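Local coordinates for membrane lipoprotein family protein (Aeropyrum pernix, PDB 4PEV) that probably serves as the solute-binding lipoprotein of an ABC transporter, holding adenosine in the cleft between its two domains, at residues Glu184-Leu198 with Met243-Ala255. Numbering follows the deposited sequence.
Sequences EAKAGAVAGMDIPPL and MLQQGVRVFYGVA. With ADN (adenosine), chain F.
Lys186 and Val248 open a parallel pairing of strands 186-191 and 248-254, and a beta bulge follows at once. Lys186 O takes two backbone donors, Arg249 N at 2.8 Å and Val250 N at 3.2 Å, shifting the register by one residue before Ala187 pairs with Val250. Farther along, Tyr252 N donates to Gly188 O, Val190 N to Tyr252 O, Val254 N to Val190 O and Gly192 N to Val254 O.

Polar contacts gather where helix 233-245 ends. Gly247, with positive phi (81°) that suits glycine, is the C-prime residue of a Schellman motif, and its O accepts a nearly straight bond from Lys186 N (2.8 Å, 170° at the hydrogen). With CG beside its backbone N (chi1 -51°) and the chain extended beyond, Lys186 reaches back over this turn to make a weak NZ bond to Gln246 O (3.2 Å); Glu221 gives the ammonium a long, weak ion pair.

Apolar packing occupies both sheet faces. On the face bearing Val190 and Phe251, Val190 CG2 lies 4.0 Å from selenomethionine Met243 CE and also meets the edge of the Phe251 ring. Gly188, lacking a side chain, lets Val248 CG1 and Met243 CE close over its backbone; that CG1 also lies over one Phe251 ring face, toward the rim. On the other face, small Ala189 fits against Tyr252 CB, leaving room for Tyr205. Val254 CG2 lies over the Tyr252 ring, toward its rim, while Leu198 CG packs on Val254 CG1 (4.1 Å).

At the C-terminal strand ends, Leu198 CD1 comes within 3.5 Å of adenosine O4'. Gly256, the next residue after Ala255, and Asp282, ending adjacent strand 277-282, hydrogen-bond the nucleoside. Parallel strands whose C-terminal ends line the ligand cleft characterise the type I periplasmic-binding-protein fold.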
# COMPACT_ATOMS: atom_id res chain seq x y z
N GLU C 184 -3.40 -25.36 12.26
CA GLU C 184 -4.06 -24.07 12.30
C GLU C 184 -3.21 -22.95 11.67
O GLU C 184 -1.99 -22.89 11.86
CB GLU C 184 -4.54 -23.78 13.74
CG GLU C 184 -4.69 -22.33 14.13
CD GLU C 184 -3.51 -21.88 14.96
OE1 GLU C 184 -2.62 -21.22 14.40
OE2 GLU C 184 -3.47 -22.21 16.17
N ALA C 185 -3.88 -22.09 10.89
CA ALA C 185 -3.24 -21.09 10.05
C ALA C 185 -3.96 -19.78 10.21
O ALA C 185 -5.13 -19.69 9.86
CB ALA C 185 -3.29 -21.50 8.59
N LYS C 186 -3.26 -18.76 10.70
CA LYS C 186 -3.84 -17.43 10.82
C LYS C 186 -3.42 -16.48 9.69
O LYS C 186 -2.43 -16.70 9.00
CB LYS C 186 -3.45 -16.82 12.15
CG LYS C 186 -3.75 -17.73 13.31
CD LYS C 186 -3.37 -17.06 14.61
CE LYS C 186 -3.24 -18.08 15.72
NZ LYS C 186 -2.87 -17.38 16.96
N ALA C 187 -4.23 -15.44 9.51
CA ALA C 187 -3.88 -14.34 8.63
C ALA C 187 -3.04 -13.36 9.43
O ALA C 187 -3.02 -13.42 10.66
CB ALA C 187 -5.13 -13.65 8.09
N GLY C 188 -2.32 -12.48 8.75
CA GLY C 188 -1.40 -11.61 9.44
C GLY C 188 -1.03 -10.41 8.62
O GLY C 188 -1.37 -10.32 7.45
N ALA C 189 -0.33 -9.48 9.27
CA ALA C 189 0.21 -8.32 8.58
C ALA C 189 1.38 -7.78 9.36
O ALA C 189 1.29 -7.68 10.58
CB ALA C 189 -0.84 -7.24 8.42
N VAL C 190 2.46 -7.47 8.66
CA VAL C 190 3.59 -6.78 9.25
C VAL C 190 3.50 -5.36 8.75
O VAL C 190 3.59 -5.12 7.54
CB VAL C 190 4.94 -7.40 8.83
CG1 VAL C 190 6.09 -6.63 9.49
CG2 VAL C 190 4.99 -8.88 9.19
N ALA C 191 3.31 -4.43 9.69
CA ALA C 191 3.03 -3.04 9.36
C ALA C 191 4.20 -2.17 9.73
O ALA C 191 5.04 -2.56 10.54
CB ALA C 191 1.78 -2.57 10.07
N GLY C 192 4.25 -0.98 9.13
CA GLY C 192 5.27 -0.00 9.44
C GLY C 192 4.85 0.84 10.62
O GLY C 192 4.62 0.32 11.71
N MSE C 193 4.72 2.14 10.40
CA MSE C 193 4.43 3.08 11.48
C MSE C 193 2.96 3.18 11.76
O MSE C 193 2.12 3.00 10.87
CB MSE C 193 4.91 4.47 11.10
CG MSE C 193 6.40 4.52 10.83
SE MSE C 193 6.90 6.40 10.45
CE MSE C 193 7.03 6.96 12.35
N ASP C 194 2.65 3.50 13.02
CA ASP C 194 1.27 3.67 13.45
C ASP C 194 0.74 5.05 13.04
O ASP C 194 0.79 6.01 13.82
CB ASP C 194 1.18 3.47 14.95
CG ASP C 194 -0.25 3.38 15.44
OD1 ASP C 194 -1.14 4.01 14.80
OD2 ASP C 194 -0.46 2.66 16.44
N ILE C 195 0.20 5.14 11.83
CA ILE C 195 -0.26 6.40 11.27
C ILE C 195 -1.54 6.19 10.48
O ILE C 195 -1.86 5.04 10.14
CB ILE C 195 0.83 6.98 10.37
CG1 ILE C 195 1.29 5.97 9.30
CG2 ILE C 195 2.03 7.39 11.21
CD1 ILE C 195 1.97 6.63 8.12
N PRO C 196 -2.28 7.28 10.17
CA PRO C 196 -3.62 7.21 9.56
C PRO C 196 -3.81 6.31 8.36
O PRO C 196 -4.79 5.58 8.33
CB PRO C 196 -3.92 8.67 9.21
CG PRO C 196 -3.28 9.41 10.32
CD PRO C 196 -1.98 8.68 10.57
N PRO C 197 -2.89 6.34 7.37
CA PRO C 197 -3.13 5.45 6.22
C PRO C 197 -3.15 3.99 6.64
O PRO C 197 -4.00 3.22 6.19
CB PRO C 197 -1.96 5.72 5.30
CG PRO C 197 -1.38 7.02 5.76
CD PRO C 197 -1.64 7.09 7.23
N LEU C 198 -2.24 3.62 7.53
CA LEU C 198 -2.21 2.26 8.05
C LEU C 198 -3.39 1.93 8.95
O LEU C 198 -3.76 0.75 9.05
CB LEU C 198 -0.88 1.95 8.75
CG LEU C 198 0.16 1.43 7.75
CD1 LEU C 198 0.48 2.42 6.64
CD2 LEU C 198 1.44 1.05 8.47
N MSE C 243 5.88 -14.35 14.23
CA MSE C 243 4.51 -14.64 13.79
C MSE C 243 4.29 -16.02 13.24
O MSE C 243 3.25 -16.63 13.46
CB MSE C 243 4.09 -13.60 12.77
CG MSE C 243 3.39 -12.45 13.48
SE MSE C 243 3.57 -10.78 12.44
CE MSE C 243 2.20 -11.02 11.04
N LEU C 244 5.28 -16.55 12.53
CA LEU C 244 5.23 -17.91 12.04
C LEU C 244 5.02 -18.89 13.17
O LEU C 244 4.27 -19.84 13.04
CB LEU C 244 6.50 -18.25 11.27
CG LEU C 244 6.41 -17.83 9.80
CD1 LEU C 244 7.75 -17.45 9.19
CD2 LEU C 244 5.73 -18.94 9.01
N GLN C 245 5.68 -18.63 14.30
CA GLN C 245 5.61 -19.51 15.46
C GLN C 245 4.39 -19.32 16.33
O GLN C 245 4.16 -20.12 17.23
CB GLN C 245 6.86 -19.34 16.29
CG GLN C 245 8.08 -19.83 15.54
CD GLN C 245 9.35 -19.58 16.30
OE1 GLN C 245 9.33 -19.28 17.49
NE2 GLN C 245 10.47 -19.72 15.62
N GLN C 246 3.62 -18.26 16.07
CA GLN C 246 2.27 -18.07 16.62
C GLN C 246 1.16 -18.50 15.61
O GLN C 246 -0.00 -18.09 15.71
CB GLN C 246 2.06 -16.59 16.99
CG GLN C 246 3.12 -15.99 17.92
CD GLN C 246 3.26 -14.47 17.75
OE1 GLN C 246 2.46 -13.81 17.08
NE2 GLN C 246 4.30 -13.92 18.36
N GLY C 247 1.55 -19.30 14.61
CA GLY C 247 0.61 -19.86 13.63
C GLY C 247 0.16 -18.98 12.47
O GLY C 247 -0.75 -19.38 11.72
N VAL C 248 0.77 -17.81 12.28
CA VAL C 248 0.42 -16.98 11.13
C VAL C 248 1.00 -17.64 9.89
O VAL C 248 2.17 -18.00 9.87
CB VAL C 248 0.96 -15.55 11.21
CG1 VAL C 248 0.55 -14.77 9.97
CG2 VAL C 248 0.44 -14.84 12.45
N ARG C 249 0.17 -17.81 8.87
CA ARG C 249 0.57 -18.47 7.64
C ARG C 249 0.34 -17.63 6.37
O ARG C 249 0.87 -17.95 5.31
CB ARG C 249 -0.17 -19.81 7.52
CG ARG C 249 0.29 -20.86 8.52
CD ARG C 249 1.64 -21.44 8.14
NE ARG C 249 1.97 -22.62 8.93
CZ ARG C 249 1.67 -23.86 8.58
NH1 ARG C 249 1.04 -24.10 7.45
NH2 ARG C 249 2.01 -24.86 9.37
N VAL C 250 -0.44 -16.57 6.48
CA VAL C 250 -0.67 -15.67 5.38
C VAL C 250 -0.31 -14.28 5.84
O VAL C 250 -0.81 -13.80 6.87
CB VAL C 250 -2.13 -15.70 4.96
CG1 VAL C 250 -2.34 -14.84 3.72
CG2 VAL C 250 -2.56 -17.14 4.72
N PHE C 251 0.55 -13.62 5.07
CA PHE C 251 1.28 -12.44 5.51
C PHE C 251 1.10 -11.24 4.59
O PHE C 251 1.77 -11.17 3.56
CB PHE C 251 2.76 -12.76 5.53
CG PHE C 251 3.19 -13.52 6.72
CD1 PHE C 251 3.17 -14.89 6.71
CD2 PHE C 251 3.62 -12.86 7.85
CE1 PHE C 251 3.59 -15.61 7.80
CE2 PHE C 251 4.02 -13.56 8.96
CZ PHE C 251 4.01 -14.95 8.93
N TYR C 252 0.26 -10.28 5.00
CA TYR C 252 0.04 -9.05 4.23
C TYR C 252 1.11 -8.01 4.52
O TYR C 252 1.31 -7.62 5.67
CB TYR C 252 -1.33 -8.48 4.58
CG TYR C 252 -1.81 -7.34 3.73
CD1 TYR C 252 -1.36 -7.15 2.43
CD2 TYR C 252 -2.77 -6.47 4.23
CE1 TYR C 252 -1.85 -6.09 1.66
CE2 TYR C 252 -3.28 -5.42 3.48
CZ TYR C 252 -2.81 -5.23 2.20
OH TYR C 252 -3.31 -4.18 1.46
N GLY C 253 1.78 -7.53 3.48
CA GLY C 253 2.88 -6.58 3.66
C GLY C 253 2.42 -5.14 3.62
O GLY C 253 2.14 -4.62 2.56
N VAL C 254 2.36 -4.49 4.77
CA VAL C 254 1.89 -3.11 4.84
C VAL C 254 2.94 -2.19 5.48
O VAL C 254 2.62 -1.30 6.27
CB VAL C 254 0.55 -3.00 5.61
CG1 VAL C 254 -0.19 -1.74 5.19
CG2 VAL C 254 -0.34 -4.21 5.36
N ALA C 255 4.20 -2.34 5.07
CA ALA C 255 5.31 -1.69 5.75
C ALA C 255 6.43 -1.17 4.83
O ALA C 255 7.59 -1.08 5.25
CB ALA C 255 5.88 -2.66 6.77
O5' ADN F . 3.79 -0.23 2.26
C5' ADN F . 2.48 -0.09 2.86
C4' ADN F . 2.01 1.35 3.09
O4' ADN F . 2.81 2.03 4.05
C3' ADN F . 2.00 2.28 1.88
O3' ADN F . 0.86 2.07 1.04
C2' ADN F . 2.04 3.65 2.53
O2' ADN F . 0.75 4.11 2.95
C1' ADN F . 2.91 3.42 3.74
N9 ADN F . 4.32 3.74 3.45
C8 ADN F . 5.22 2.96 2.81
N7 ADN F . 6.43 3.57 2.73
C5 ADN F . 6.30 4.76 3.35
C6 ADN F . 7.16 5.92 3.65
N6 ADN F . 8.45 5.92 3.25
N1 ADN F . 6.62 6.98 4.31
C2 ADN F . 5.33 7.00 4.70
N3 ADN F . 4.49 5.99 4.47
C4 ADN F . 4.90 4.87 3.81